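Bd3460 (Bdellovibrio bacteriovorus, PDB 5CEC) probably protects the predator from its own endopeptidase Bd3459, which it binds as an ankyrin-repeat immunity protein. Local coordinates at residues L100-E113 with L134-S148. Residues are numbered along the deposited sequence; the frame is centred on the assembly and turned at random.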
loop_
_atom_site.group_PDB
_atom_site.type_symbol
_atom_site.label_atom_id
_atom_site.label_comp_id
_atom_site.label_asym_id
_atom_site.label_seq_id
_atom_site.Cartn_x
_atom_site.Cartn_y
_atom_site.Cartn_z
ATOM N N LEU B 100 0.818 20.717 -1.379
ATOM C CA LEU B 100 0.051 20.365 -0.189
ATOM C C LEU B 100 -1.288 19.747 -0.579
ATOM O O LEU B 100 -1.733 18.768 0.061
ATOM C CB LEU B 100 -0.133 21.591 0.710
ATOM C CG LEU B 100 -0.980 21.354 1.963
ATOM C CD1 LEU B 100 -0.462 20.205 2.840
ATOM C CD2 LEU B 100 -1.049 22.636 2.786
ATOM N N ALA B 101 -1.946 20.298 -1.586
ATOM C CA ALA B 101 -3.160 19.653 -2.095
ATOM C C ALA B 101 -2.907 18.265 -2.620
ATOM O O ALA B 101 -3.697 17.372 -2.318
ATOM C CB ALA B 101 -3.825 20.506 -3.150
ATOM N N PHE B 102 -1.834 18.049 -3.342
ATOM C CA PHE B 102 -1.473 16.690 -3.779
ATOM C C PHE B 102 -1.313 15.741 -2.607
ATOM O O PHE B 102 -1.794 14.612 -2.656
ATOM C CB PHE B 102 -0.209 16.685 -4.629
ATOM C CG PHE B 102 -0.449 16.989 -6.064
ATOM C CD1 PHE B 102 -0.915 15.993 -6.888
ATOM C CD2 PHE B 102 -0.232 18.261 -6.616
ATOM C CE1 PHE B 102 -1.176 16.229 -8.219
ATOM C CE2 PHE B 102 -0.463 18.477 -7.977
ATOM C CZ PHE B 102 -0.930 17.454 -8.762
ATOM N N ALA B 103 -0.659 16.201 -1.545
ATOM C CA ALA B 103 -0.414 15.343 -0.391
ATOM C C ALA B 103 -1.735 14.969 0.272
ATOM O O ALA B 103 -2.004 13.793 0.513
ATOM C CB ALA B 103 0.495 16.035 0.605
ATOM N N VAL B 104 -2.554 15.961 0.604
ATOM C CA VAL B 104 -3.820 15.688 1.288
ATOM C C VAL B 104 -4.694 14.783 0.449
ATOM O O VAL B 104 -5.236 13.772 0.942
ATOM C CB VAL B 104 -4.517 17.012 1.664
ATOM C CG1 VAL B 104 -5.962 16.785 2.052
ATOM C CG2 VAL B 104 -3.718 17.660 2.793
ATOM N N THR B 105 -4.851 15.107 -0.832
ATOM C CA THR B 105 -5.782 14.354 -1.666
ATOM C C THR B 105 -5.311 12.936 -1.971
ATOM O O THR B 105 -6.140 12.089 -2.295
ATOM C CB THR B 105 -6.085 15.062 -2.993
ATOM O OG1 THR B 105 -4.879 15.247 -3.712
ATOM C CG2 THR B 105 -6.782 16.410 -2.769
ATOM N N ASN B 106 -4.017 12.669 -1.856
ATOM C CA ASN B 106 -3.487 11.320 -1.998
ATOM C C ASN B 106 -3.194 10.633 -0.674
ATOM O O ASN B 106 -2.517 9.614 -0.659
ATOM C CB ASN B 106 -2.264 11.337 -2.922
ATOM C CG ASN B 106 -2.643 11.516 -4.389
ATOM O OD1 ASN B 106 -2.935 10.523 -5.097
ATOM N ND2 ASN B 106 -2.650 12.763 -4.865
ATOM N N ASP B 107 -3.764 11.158 0.415
ATOM C CA ASP B 107 -3.656 10.581 1.753
ATOM C C ASP B 107 -2.223 10.470 2.249
ATOM O O ASP B 107 -1.926 9.666 3.130
ATOM C CB ASP B 107 -4.372 9.223 1.849
ATOM C CG ASP B 107 -5.876 9.311 1.712
ATOM O OD1 ASP B 107 -6.437 10.304 1.256
ATOM O OD2 ASP B 107 -6.571 8.361 2.072
ATOM N N ALA B 108 -1.349 11.375 1.779
ATOM C CA ALA B 108 0.017 11.484 2.273
ATOM C C ALA B 108 0.043 12.516 3.394
ATOM O O ALA B 108 0.561 13.613 3.259
ATOM C CB ALA B 108 0.973 11.850 1.167
ATOM N N TYR B 109 -0.554 12.145 4.515
ATOM C CA TYR B 109 -0.755 13.080 5.606
ATOM C C TYR B 109 0.502 13.359 6.417
ATOM O O TYR B 109 0.623 14.445 6.969
ATOM C CB TYR B 109 -1.919 12.611 6.476
ATOM C CG TYR B 109 -3.244 12.948 5.820
ATOM C CD1 TYR B 109 -3.705 14.258 5.795
ATOM C CD2 TYR B 109 -4.027 11.976 5.173
ATOM C CE1 TYR B 109 -4.897 14.609 5.189
ATOM C CE2 TYR B 109 -5.220 12.317 4.551
ATOM C CZ TYR B 109 -5.662 13.627 4.565
ATOM O OH TYR B 109 -6.850 14.005 3.999
ATOM N N ASP B 110 1.456 12.434 6.428
ATOM C CA ASP B 110 2.793 12.776 6.937
ATOM C C ASP B 110 3.451 13.912 6.136
ATOM O O ASP B 110 4.039 14.855 6.701
ATOM C CB ASP B 110 3.708 11.534 6.983
ATOM C CG ASP B 110 3.840 10.764 5.580
ATOM O OD1 ASP B 110 3.013 10.933 4.587
ATOM O OD2 ASP B 110 4.812 9.969 5.496
ATOM N N VAL B 111 3.332 13.826 4.819
ATOM C CA VAL B 111 3.841 14.855 3.942
ATOM C C VAL B 111 3.071 16.154 4.168
ATOM O O VAL B 111 3.658 17.251 4.244
ATOM C CB VAL B 111 3.790 14.425 2.463
ATOM C CG1 VAL B 111 4.082 15.611 1.564
ATOM C CG2 VAL B 111 4.783 13.302 2.187
ATOM N N ALA B 112 1.762 16.047 4.287
ATOM C CA ALA B 112 0.939 17.244 4.488
ATOM C C ALA B 112 1.414 17.961 5.767
ATOM O O ALA B 112 1.571 19.200 5.764
ATOM C CB ALA B 112 -0.539 16.886 4.611
ATOM N N GLU B 113 1.619 17.209 6.857
ATOM C CA GLU B 113 2.103 17.821 8.087
ATOM C C GLU B 113 3.425 18.520 7.907
ATOM O O GLU B 113 3.602 19.627 8.425
ATOM C CB GLU B 113 2.181 16.822 9.244
ATOM C CG GLU B 113 0.812 16.358 9.720
ATOM C CD GLU B 113 0.039 17.488 10.344
ATOM O OE1 GLU B 113 0.424 17.944 11.438
ATOM O OE2 GLU B 113 -0.897 17.972 9.694
ATOM N N LEU B 134 -9.102 22.510 1.036
ATOM C CA LEU B 134 -8.150 21.570 1.654
ATOM C C LEU B 134 -8.671 21.078 3.013
ATOM O O LEU B 134 -8.584 19.881 3.338
ATOM C CB LEU B 134 -6.787 22.219 1.841
ATOM C CG LEU B 134 -5.654 21.285 2.231
ATOM C CD1 LEU B 134 -5.185 20.512 0.996
ATOM C CD2 LEU B 134 -4.497 22.058 2.830
ATOM N N PHE B 135 -9.178 22.018 3.808
ATOM C CA PHE B 135 -9.720 21.663 5.123
ATOM C C PHE B 135 -10.807 20.607 5.011
ATOM O O PHE B 135 -10.808 19.641 5.776
ATOM C CB PHE B 135 -10.283 22.878 5.886
ATOM C CG PHE B 135 -10.918 22.461 7.170
ATOM C CD1 PHE B 135 -10.144 22.024 8.220
ATOM C CD2 PHE B 135 -12.299 22.421 7.286
ATOM C CE1 PHE B 135 -10.733 21.532 9.379
ATOM C CE2 PHE B 135 -12.899 21.914 8.408
ATOM C CZ PHE B 135 -12.116 21.483 9.472
ATOM N N MET B 136 -11.742 20.798 4.084
ATOM C CA MET B 136 -12.813 19.823 3.914
ATOM C C MET B 136 -12.312 18.426 3.626
ATOM O O MET B 136 -12.802 17.454 4.175
ATOM C CB MET B 136 -13.775 20.259 2.799
ATOM C CG MET B 136 -14.642 21.393 3.212
ATOM S SD MET B 136 -15.570 22.110 1.846
ATOM C CE MET B 136 -16.764 20.825 1.510
ATOM N N ARG B 137 -11.346 18.327 2.745
ATOM C CA ARG B 137 -10.810 17.049 2.361
ATOM C C ARG B 137 -10.120 16.374 3.550
ATOM O O ARG B 137 -10.299 15.171 3.810
ATOM C CB ARG B 137 -9.885 17.190 1.142
ATOM C CG ARG B 137 -9.382 15.864 0.588
ATOM C CD ARG B 137 -10.471 14.888 0.167
ATOM N NE ARG B 137 -11.472 15.549 -0.680
ATOM C CZ ARG B 137 -11.370 15.762 -1.999
ATOM N NH1 ARG B 137 -10.365 15.258 -2.684
ATOM N NH2 ARG B 137 -12.289 16.483 -2.616
ATOM N N ALA B 138 -9.303 17.132 4.277
ATOM C CA ALA B 138 -8.678 16.610 5.510
ATOM C C ALA B 138 -9.719 16.232 6.570
ATOM O O ALA B 138 -9.595 15.205 7.229
ATOM C CB ALA B 138 -7.704 17.630 6.060
ATOM N N ALA B 139 -10.772 17.025 6.704
ATOM C CA ALA B 139 -11.792 16.761 7.720
ATOM C C ALA B 139 -12.470 15.444 7.541
ATOM O O ALA B 139 -12.821 14.785 8.512
ATOM C CB ALA B 139 -12.831 17.876 7.770
ATOM N N GLN B 140 -12.657 15.020 6.305
ATOM C CA GLN B 140 -13.276 13.728 6.078
ATOM C C GLN B 140 -12.363 12.571 6.425
ATOM O O GLN B 140 -12.846 11.480 6.606
ATOM C CB GLN B 140 -13.734 13.572 4.640
ATOM C CG GLN B 140 -14.945 14.403 4.264
ATOM C CD GLN B 140 -15.556 13.963 2.935
ATOM O OE1 GLN B 140 -15.329 14.626 1.913
ATOM N NE2 GLN B 140 -16.298 12.884 2.914
ATOM N N ASN B 141 -11.055 12.782 6.512
ATOM C CA ASN B 141 -10.077 11.697 6.455
ATOM C C ASN B 141 -9.000 11.682 7.526
ATOM O O ASN B 141 -8.569 10.607 7.890
ATOM C CB ASN B 141 -9.411 11.702 5.075
ATOM C CG ASN B 141 -10.379 11.321 3.990
ATOM O OD1 ASN B 141 -10.879 10.191 3.955
ATOM N ND2 ASN B 141 -10.731 12.281 3.146
ATOM N N ASN B 142 -8.466 12.828 7.951
ATOM C CA ASN B 142 -7.346 12.839 8.889
ATOM C C ASN B 142 -7.491 13.990 9.846
ATOM O O ASN B 142 -7.262 15.136 9.484
ATOM C CB ASN B 142 -6.008 12.903 8.137
ATOM C CG ASN B 142 -4.832 12.686 9.052
ATOM O OD1 ASN B 142 -4.481 13.570 9.844
ATOM N ND2 ASN B 142 -4.239 11.489 8.987
ATOM N N LYS B 143 -7.855 13.668 11.083
ATOM C CA LYS B 143 -8.143 14.661 12.090
ATOM C C LYS B 143 -6.935 15.520 12.455
ATOM O O LYS B 143 -7.072 16.720 12.635
ATOM C CB LYS B 143 -8.701 13.952 13.356
ATOM C CG LYS B 143 -9.060 14.849 14.525
ATOM C CD LYS B 143 -9.296 14.035 15.807
ATOM C CE LYS B 143 -10.762 13.797 16.118
ATOM N NZ LYS B 143 -10.942 13.660 17.592
ATOM N N LYS B 144 -5.764 14.909 12.543
ATOM C CA LYS B 144 -4.553 15.636 12.916
ATOM C C LYS B 144 -4.273 16.731 11.889
ATOM O O LYS B 144 -3.993 17.856 12.269
ATOM C CB LYS B 144 -3.371 14.676 13.023
ATOM C CG LYS B 144 -2.041 15.339 13.367
ATOM C CD LYS B 144 -0.946 14.302 13.583
ATOM C CE LYS B 144 0.391 14.964 13.882
ATOM N NZ LYS B 144 1.476 13.964 14.082
ATOM N N THR B 145 -4.353 16.411 10.597
ATOM C CA THR B 145 -4.094 17.418 9.575
ATOM C C THR B 145 -5.213 18.449 9.501
ATOM O O THR B 145 -4.953 19.625 9.327
ATOM C CB THR B 145 -3.766 16.775 8.219
ATOM O OG1 THR B 145 -2.491 16.138 8.312
ATOM C CG2 THR B 145 -3.680 17.812 7.112
ATOM N N ALA B 146 -6.455 18.029 9.699
ATOM C CA ALA B 146 -7.539 18.998 9.754
ATOM C C ALA B 146 -7.256 20.041 10.871
ATOM O O ALA B 146 -7.463 21.243 10.683
ATOM C CB ALA B 146 -8.875 18.286 9.980
ATOM N N GLU B 147 -6.832 19.560 12.040
ATOM C CA GLU B 147 -6.455 20.435 13.176
ATOM C C GLU B 147 -5.272 21.341 12.810
ATOM O O GLU B 147 -5.285 22.516 13.131
ATOM C CB GLU B 147 -6.165 19.609 14.440
ATOM C CG GLU B 147 -7.399 18.961 15.006
ATOM C CD GLU B 147 -7.203 18.160 16.260
ATOM O OE1 GLU B 147 -6.132 17.557 16.459
ATOM O OE2 GLU B 147 -8.168 18.113 17.056
ATOM N N SER B 148 -4.258 20.795 12.145
ATOM C CA SER B 148 -3.130 21.604 11.724
ATOM C C SER B 148 -3.530 22.732 10.783
ATOM O O SER B 148 -2.985 23.835 10.859
ATOM C CB SER B 148 -2.036 20.747 11.107
ATOM O OG SER B 148 -1.480 19.848 12.072
HETATM O O HOH W 1 -8.803 12.714 -2.328
#
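The Y109 ring lies against the side chain of N142. CB of N142 sits over the middle of one face, 3.4 Å from the ring centroid and almost on its normal, a CH-pi contact. The N142 amide continues over the CG end toward Y109 CB, the two planes 16° apart. N142 is also the N-cap of helix 143-152: its OD1 accepts from T145 N at 2.9 Å. This bond and one from ND2 to S345 of the Bd3459 chain together fix the amide's rotation. T145 OG1 lies at the ring edge. This hydroxyl donates to E113 OE2 (2.8 Å), on the anti side and 32° out of the carboxylate plane. S148 OG donates to the other oxygen, E113 OE1, at 2.8 Å, on the syn lone pair of OE1. The bend at chi2 (-66°) of E113 brings one oxygen to each hydroxyl. V104 is a knob among L134, R137, A138 and T145, its CB 3.6 Å from L134 CD1; T145 in turn sits among V104, Y109, A112 and E113. R137 NH2 makes a salt bridge with D132, and a water links NH1 to T105 O. N141 ND2 bonds Q400 of Bd3459 in the immunity complex. Near-parallel packing of successive helix-turn-helix units, 99-105 on 134-141 and 109-117 on 143-152, is characteristic of the ankyrin-repeat fold.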